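Local coordinates for pectate lyase (Erwinia chrysanthemi, PDB 1RU4), which cleaves pectate, the de-esterified galacturonan of plant cell walls, by an eliminative (lyase) mechanism, using a chain folded as a parallel beta-helix, at residues 117-122 against 139-144; 49-54 against 82-87; 163-168 against 196-201. One frame throughout, in Å; residues are numbered along the deposited sequence.

Interaction 1: residues 117-122 against 139-144; sequences WYFKGV and NTFENT
The ring of Y118 has the methyl of T140 over one of its faces: T140 CG2 lies 3.8 Å from the ring centroid, 24° off the normal, a CH-pi contact displaced toward the rim on the CE1 and CZ side. The same ring delivers its hydroxyl to the next outward-pointing residue of segment 139-144. Y118 OH donates to E142 OE1 at 2.7 Å, meeting that oxygen from 46° above the carboxylate plane, and E142 reaches the hydroxyl because its chain is fully extended, with CG anti to the backbone N. K120 runs extended alongside E142, but K120 NZ stops 4.1 Å from E142 OE1, beyond salt-bridge range. Two waters span the pair, one from NZ to OE1 and the other from NZ to OE2, while NZ also bonds to S9 O.

On the reverse face of the sheet F119 and F141 point the same way with planes nearly parallel, 7° apart, yet they are slid so far that the rings barely overlap; the nearest atoms are F119 CD1 and F141 CE2, at 3.5 Å. F72 meets F119 edge-to-face in this interior. At the start of the strands the amide oxygen of N139 takes the place of a backbone acceptor: W117 N donates to N139 OD1 at 2.9 Å, in the carbonyl plane and on a lone pair. Parallel strands in register (Y118 with T140, F119 with F141, K120 with E142), like side chains aligned from coil to coil and an asparagine at the turn bonding to the neighbouring coil are hallmarks of the right-handed parallel beta-helix.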
# COMPACT_ATOMS: atom_id res chain seq x y z
N TRP A 117 -14.98 2.10 8.82
CA TRP A 117 -14.59 0.72 9.10
C TRP A 117 -13.14 0.75 9.55
O TRP A 117 -12.38 1.62 9.14
CB TRP A 117 -14.71 -0.16 7.85
CG TRP A 117 -16.12 -0.52 7.51
CD1 TRP A 117 -16.98 0.20 6.73
CD2 TRP A 117 -16.84 -1.67 7.96
NE1 TRP A 117 -18.20 -0.43 6.68
CE2 TRP A 117 -18.15 -1.58 7.42
CE3 TRP A 117 -16.52 -2.77 8.76
CZ2 TRP A 117 -19.13 -2.54 7.67
CZ3 TRP A 117 -17.50 -3.73 9.01
CH2 TRP A 117 -18.79 -3.61 8.46
N TYR A 118 -12.76 -0.19 10.42
CA TYR A 118 -11.38 -0.28 10.87
C TYR A 118 -10.93 -1.74 10.84
O TYR A 118 -11.29 -2.53 11.71
CB TYR A 118 -11.22 0.31 12.28
CG TYR A 118 -9.80 0.72 12.61
CD1 TYR A 118 -9.47 2.06 12.79
CD2 TYR A 118 -8.78 -0.22 12.69
CE1 TYR A 118 -8.15 2.45 13.03
CE2 TYR A 118 -7.46 0.15 12.93
CZ TYR A 118 -7.15 1.50 13.10
OH TYR A 118 -5.85 1.89 13.30
N PHE A 119 -10.17 -2.09 9.80
CA PHE A 119 -9.67 -3.45 9.62
C PHE A 119 -8.25 -3.58 10.17
O PHE A 119 -7.42 -2.70 9.95
CB PHE A 119 -9.64 -3.82 8.13
CG PHE A 119 -11.00 -3.86 7.48
CD1 PHE A 119 -11.53 -2.72 6.90
CD2 PHE A 119 -11.72 -5.05 7.41
CE1 PHE A 119 -12.77 -2.75 6.25
CE2 PHE A 119 -12.95 -5.10 6.77
CZ PHE A 119 -13.48 -3.95 6.19
N LYS A 120 -7.96 -4.69 10.84
CA LYS A 120 -6.61 -4.93 11.36
C LYS A 120 -6.25 -6.42 11.34
O LYS A 120 -7.00 -7.25 11.85
CB LYS A 120 -6.47 -4.37 12.78
CG LYS A 120 -5.04 -4.41 13.32
CD LYS A 120 -4.92 -3.70 14.66
CE LYS A 120 -3.48 -3.70 15.14
NZ LYS A 120 -3.30 -2.96 16.43
N GLY A 121 -5.12 -6.74 10.71
CA GLY A 121 -4.66 -8.12 10.66
C GLY A 121 -5.42 -9.03 9.73
O GLY A 121 -5.43 -10.25 9.91
N VAL A 122 -6.05 -8.44 8.71
CA VAL A 122 -6.87 -9.18 7.75
C VAL A 122 -6.24 -9.16 6.36
O VAL A 122 -5.61 -8.18 5.97
CB VAL A 122 -8.29 -8.55 7.69
CG1 VAL A 122 -9.14 -9.23 6.64
CG2 VAL A 122 -8.96 -8.63 9.06
N ASN A 139 -12.31 5.19 6.28
CA ASN A 139 -12.01 3.80 6.58
C ASN A 139 -10.51 3.64 6.83
O ASN A 139 -9.70 4.41 6.30
CB ASN A 139 -12.44 2.91 5.41
CG ASN A 139 -13.94 2.97 5.17
OD1 ASN A 139 -14.74 2.59 6.02
ND2 ASN A 139 -14.32 3.44 3.99
N THR A 140 -10.15 2.66 7.64
CA THR A 140 -8.75 2.41 7.96
C THR A 140 -8.41 0.94 7.75
O THR A 140 -9.18 0.05 8.12
CB THR A 140 -8.41 2.81 9.41
OG1 THR A 140 -8.73 4.19 9.61
CG2 THR A 140 -6.93 2.59 9.69
N PHE A 141 -7.27 0.70 7.12
CA PHE A 141 -6.77 -0.65 6.87
C PHE A 141 -5.38 -0.72 7.48
O PHE A 141 -4.43 -0.18 6.91
CB PHE A 141 -6.72 -0.94 5.36
CG PHE A 141 -8.04 -0.79 4.67
CD1 PHE A 141 -8.50 0.47 4.28
CD2 PHE A 141 -8.85 -1.90 4.43
CE1 PHE A 141 -9.75 0.61 3.67
CE2 PHE A 141 -10.10 -1.76 3.83
CZ PHE A 141 -10.55 -0.50 3.45
N GLU A 142 -5.27 -1.35 8.64
CA GLU A 142 -4.00 -1.42 9.36
C GLU A 142 -3.47 -2.85 9.43
O GLU A 142 -4.18 -3.76 9.84
CB GLU A 142 -4.14 -0.85 10.78
CG GLU A 142 -2.83 -0.89 11.57
CD GLU A 142 -2.94 -0.36 12.99
OE1 GLU A 142 -4.07 -0.16 13.50
OE2 GLU A 142 -1.88 -0.14 13.62
N ASN A 143 -2.20 -3.02 9.07
CA ASN A 143 -1.55 -4.33 9.10
C ASN A 143 -2.40 -5.35 8.33
O ASN A 143 -2.72 -6.43 8.84
CB ASN A 143 -1.31 -4.79 10.54
CG ASN A 143 -0.41 -6.01 10.63
OD1 ASN A 143 0.40 -6.27 9.74
ND2 ASN A 143 -0.55 -6.77 11.71
N THR A 144 -2.81 -4.96 7.13
CA THR A 144 -3.59 -5.81 6.24
C THR A 144 -2.77 -6.19 5.01
O THR A 144 -1.66 -5.69 4.82
CB THR A 144 -4.90 -5.10 5.77
OG1 THR A 144 -4.57 -3.90 5.06
CG2 THR A 144 -5.79 -4.77 6.96
O HOH W 1 -11.60 4.10 10.21
O HOH W 2 -4.10 -0.23 16.27
O HOH W 3 -0.59 -2.04 15.79

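Interaction 2: residues 49-54 against 82-87; sequences ELILLK and IYVAAA
The 2.8 Å bond from I51 N to Y83 O is nearly straight, 174° at the hydrogen, and L53 N to A85 O matches it. Three more bonds complete the pattern, the donors Y83 N, A85 N and A87 N pointing back to E49 O, I51 O and L53 O, so that the two strands alternate donor and acceptor from end to end and run parallel at 9°.

On the face of L50, L52, Y83 and A85 the leucine CD1 methyls lean onto the neighbouring strand. L50 turns its CG anti to the backbone N (chi1 163°), which carries CD1 across the gap to Y83 CB at 3.5 Å; the two side chains cross at about a right angle, and A85 CB lies farther along, 4.1 Å from L50 CD1. L52, two residues on, does the same, its CD1 reaching A87 CB at 3.7 Å.

The other face holds I51, L53, V84 and A86. L53 CD1 comes obliquely onto V84 CG1 at 3.9 Å, and V84 in turn packs against W117 and F119. I51 meets F38, A41 and M42 of helix 38-44 on this side, and L53 joins it against F38. A helix laid against the I51 and L53 side of the first coils is consistent with the N-terminal cap of a parallel beta-helix, as in other pectate lyases.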
# COMPACT_ATOMS: atom_id res chain seq x y z
N GLU A 49 -18.25 -1.39 17.99
CA GLU A 49 -18.13 -2.80 18.35
C GLU A 49 -17.10 -3.51 17.47
O GLU A 49 -16.65 -2.96 16.46
CB GLU A 49 -19.50 -3.48 18.28
CG GLU A 49 -20.52 -2.83 19.22
CD GLU A 49 -21.89 -3.48 19.19
OE1 GLU A 49 -22.65 -3.27 20.16
OE2 GLU A 49 -22.21 -4.19 18.22
N LEU A 50 -16.75 -4.73 17.86
CA LEU A 50 -15.68 -5.47 17.20
C LEU A 50 -16.02 -6.89 16.77
O LEU A 50 -16.50 -7.70 17.58
CB LEU A 50 -14.45 -5.50 18.12
CG LEU A 50 -13.32 -6.51 17.89
CD1 LEU A 50 -12.56 -6.21 16.61
CD2 LEU A 50 -12.37 -6.48 19.08
N ILE A 51 -15.76 -7.19 15.50
CA ILE A 51 -15.87 -8.55 15.00
C ILE A 51 -14.46 -9.14 15.16
O ILE A 51 -13.54 -8.79 14.43
CB ILE A 51 -16.28 -8.58 13.50
CG1 ILE A 51 -17.67 -7.95 13.33
CG2 ILE A 51 -16.29 -10.02 12.98
CD1 ILE A 51 -18.16 -7.93 11.90
N LEU A 52 -14.30 -9.98 16.18
CA LEU A 52 -13.00 -10.57 16.49
C LEU A 52 -12.85 -11.93 15.82
O LEU A 52 -13.57 -12.88 16.14
CB LEU A 52 -12.83 -10.70 18.00
CG LEU A 52 -11.43 -11.08 18.49
CD1 LEU A 52 -10.44 -9.97 18.15
CD2 LEU A 52 -11.46 -11.32 20.00
N LEU A 53 -11.91 -12.00 14.88
CA LEU A 53 -11.68 -13.19 14.08
C LEU A 53 -10.62 -14.11 14.67
O LEU A 53 -9.51 -13.68 14.98
CB LEU A 53 -11.26 -12.79 12.67
CG LEU A 53 -12.18 -11.83 11.92
CD1 LEU A 53 -11.47 -11.24 10.71
CD2 LEU A 53 -13.46 -12.54 11.50
N LYS A 54 -10.95 -15.39 14.82
CA LYS A 54 -9.96 -16.38 15.22
C LYS A 54 -8.96 -16.47 14.07
O LYS A 54 -9.35 -16.50 12.90
CB LYS A 54 -10.63 -17.74 15.42
CG LYS A 54 -9.68 -18.85 15.83
CD LYS A 54 -10.39 -20.20 15.82
CE LYS A 54 -9.42 -21.34 16.11
NZ LYS A 54 -10.10 -22.66 16.02
N ILE A 82 -16.53 0.62 13.10
CA ILE A 82 -16.85 -0.80 13.18
C ILE A 82 -15.53 -1.53 12.96
O ILE A 82 -14.92 -1.42 11.89
CB ILE A 82 -17.87 -1.25 12.10
CG1 ILE A 82 -19.19 -0.51 12.30
CG2 ILE A 82 -18.09 -2.75 12.19
CD1 ILE A 82 -20.22 -0.80 11.22
N TYR A 83 -15.07 -2.23 13.99
CA TYR A 83 -13.79 -2.93 13.95
C TYR A 83 -13.91 -4.37 13.46
O TYR A 83 -14.82 -5.10 13.84
CB TYR A 83 -13.16 -2.95 15.34
CG TYR A 83 -12.83 -1.60 15.94
CD1 TYR A 83 -13.69 -1.00 16.86
CD2 TYR A 83 -11.63 -0.96 15.64
CE1 TYR A 83 -13.36 0.21 17.47
CE2 TYR A 83 -11.29 0.25 16.25
CZ TYR A 83 -12.15 0.82 17.16
OH TYR A 83 -11.80 2.00 17.78
N VAL A 84 -12.97 -4.77 12.60
CA VAL A 84 -12.88 -6.15 12.12
C VAL A 84 -11.40 -6.51 12.27
O VAL A 84 -10.55 -5.92 11.59
CB VAL A 84 -13.31 -6.28 10.64
CG1 VAL A 84 -13.17 -7.72 10.16
CG2 VAL A 84 -14.74 -5.80 10.45
N ALA A 85 -11.09 -7.45 13.16
CA ALA A 85 -9.69 -7.76 13.43
C ALA A 85 -9.41 -9.20 13.85
O ALA A 85 -10.22 -9.84 14.52
CB ALA A 85 -9.14 -6.80 14.48
N ALA A 86 -8.24 -9.69 13.44
CA ALA A 86 -7.77 -11.01 13.86
C ALA A 86 -7.28 -10.88 15.30
O ALA A 86 -6.57 -9.94 15.64
CB ALA A 86 -6.65 -11.49 12.95
N ALA A 87 -7.66 -11.84 16.14
CA ALA A 87 -7.31 -11.83 17.56
C ALA A 87 -5.83 -12.04 17.85
O ALA A 87 -5.11 -12.66 17.06
CB ALA A 87 -8.13 -12.88 18.30

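Interaction 3: residues 163-168 against 196-201; sequences NTVINS and NRFVGC
The amide planes of N163 and N196 lie only 4° apart, the two side chains side by side and pointing the same way, as in the rows of hydrogen-bonded asparagines at the turns of parallel beta-helices. N196 OD1 is gripped twice by its neighbour: by N163 N at 3.0 Å, and by N163 ND2 at 3.2 Å along a more bent path of 136°. The amides lie beside each other in nearly parallel planes slightly offset, the ND2 bond being tilted from the carbonyl plane. Each amide has further partners along the row: N163 OD1 accepts from N139 N, and N196 ND2 reaches Q192 OE1 and G160 O.

Between the strands the backbone bonds R197 N to N163 O, V165 N to R197 O, V199 N to V165 O and N167 N to V199 O keep the register one to one. In the interior V165 lies beside F198. Its CB is 3.6 Å from F198 CD2 and its CG2 equally close to F198 CE2, so the valine packs obliquely on the CD2 and CE2 atoms, while F186 meets the same ring. On the outward face R197 turns from its neighbour strand and forms a salt bridge with E223. Past strand 197-199, C201 adds its thiol to the interior pile: with SG anti to its own carbonyl carbon (chi1 -66°), the sulfur comes to 3.7 Å from V165 CG1.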
# COMPACT_ATOMS: atom_id res chain seq x y z
N ASN A 163 -9.42 7.99 3.56
CA ASN A 163 -9.11 6.62 3.92
C ASN A 163 -7.62 6.53 4.24
O ASN A 163 -6.80 7.21 3.62
CB ASN A 163 -9.49 5.67 2.79
CG ASN A 163 -10.99 5.65 2.53
OD1 ASN A 163 -11.77 5.25 3.38
ND2 ASN A 163 -11.39 6.11 1.35
N THR A 164 -7.28 5.71 5.23
CA THR A 164 -5.90 5.58 5.66
C THR A 164 -5.46 4.12 5.60
O THR A 164 -6.13 3.24 6.16
CB THR A 164 -5.71 6.10 7.10
OG1 THR A 164 -6.32 7.40 7.21
CG2 THR A 164 -4.24 6.22 7.44
N VAL A 165 -4.36 3.87 4.90
CA VAL A 165 -3.81 2.52 4.76
C VAL A 165 -2.46 2.52 5.47
O VAL A 165 -1.51 3.17 5.03
CB VAL A 165 -3.65 2.14 3.27
CG1 VAL A 165 -3.19 0.70 3.13
CG2 VAL A 165 -4.97 2.35 2.53
N ILE A 166 -2.39 1.78 6.58
CA ILE A 166 -1.23 1.76 7.46
C ILE A 166 -0.57 0.39 7.51
O ILE A 166 -1.25 -0.62 7.73
CB ILE A 166 -1.65 2.10 8.91
CG1 ILE A 166 -2.45 3.41 8.95
CG2 ILE A 166 -0.42 2.19 9.82
CD1 ILE A 166 -3.15 3.65 10.27
N ASN A 167 0.75 0.36 7.36
CA ASN A 167 1.53 -0.87 7.48
C ASN A 167 0.92 -2.06 6.76
O ASN A 167 0.84 -3.17 7.30
CB ASN A 167 1.74 -1.21 8.96
CG ASN A 167 2.77 -0.31 9.62
OD1 ASN A 167 3.71 0.15 8.98
ND2 ASN A 167 2.59 -0.05 10.92
N SER A 168 0.51 -1.84 5.51
CA SER A 168 -0.15 -2.88 4.74
C SER A 168 0.61 -3.26 3.47
O SER A 168 1.37 -2.46 2.92
CB SER A 168 -1.58 -2.46 4.41
OG SER A 168 -2.33 -2.30 5.60
N ASN A 196 -6.85 10.70 1.00
CA ASN A 196 -6.37 9.33 1.09
C ASN A 196 -4.86 9.27 1.34
O ASN A 196 -4.09 10.00 0.71
CB ASN A 196 -6.77 8.54 -0.16
CG ASN A 196 -8.27 8.43 -0.31
OD1 ASN A 196 -8.98 8.04 0.63
ND2 ASN A 196 -8.78 8.78 -1.49
N ARG A 197 -4.45 8.43 2.29
CA ARG A 197 -3.06 8.37 2.74
C ARG A 197 -2.55 6.94 2.91
O ARG A 197 -3.30 6.05 3.31
CB ARG A 197 -2.89 9.09 4.08
CG ARG A 197 -3.24 10.56 4.06
CD ARG A 197 -3.05 11.17 5.44
NE ARG A 197 -1.66 11.10 5.88
CZ ARG A 197 -1.16 11.78 6.91
NH1 ARG A 197 -1.95 12.58 7.62
NH2 ARG A 197 0.12 11.67 7.22
N PHE A 198 -1.26 6.75 2.64
CA PHE A 198 -0.58 5.46 2.79
C PHE A 198 0.69 5.66 3.61
O PHE A 198 1.51 6.52 3.30
CB PHE A 198 -0.21 4.90 1.41
CG PHE A 198 -1.40 4.58 0.55
CD1 PHE A 198 -2.11 5.59 -0.07
CD2 PHE A 198 -1.83 3.26 0.40
CE1 PHE A 198 -3.24 5.30 -0.84
CE2 PHE A 198 -2.95 2.97 -0.37
CZ PHE A 198 -3.66 3.99 -0.99
N VAL A 199 0.85 4.86 4.67
CA VAL A 199 2.03 4.97 5.54
C VAL A 199 2.56 3.59 5.91
O VAL A 199 1.81 2.71 6.33
CB VAL A 199 1.70 5.74 6.85
CG1 VAL A 199 2.97 5.97 7.65
CG2 VAL A 199 1.03 7.07 6.54
N GLY A 200 3.87 3.40 5.74
CA GLY A 200 4.51 2.14 6.08
C GLY A 200 4.08 0.95 5.24
O GLY A 200 4.19 -0.20 5.68
N CYS A 201 3.62 1.21 4.02
CA CYS A 201 3.12 0.16 3.14
C CYS A 201 4.18 -0.39 2.19
O CYS A 201 5.18 0.27 1.92
CB CYS A 201 1.94 0.70 2.32
SG CYS A 201 0.46 1.12 3.29

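The three contacts are successive strand pairs of the beta-helix, in the order interaction 2, interaction 1, interaction 3. Interactions 1 and 2 have centres about 10 Å apart and are joined by Y118 N to I82 O and Y118 O to V84 N, both 2.9 Å. Interaction 1 is linked to interaction 3 over the same centre separation by F141 O to I166 N and T144 OG1 to S168 OG, both 2.8 Å. Interactions 2 and 3 do not touch; their centres are about 19 Å apart and their nearest atoms about 11 Å. A calcium ion lies about 13 Å from the F198 side chain, so interaction 3 is framework, outside the ion's coordination shell.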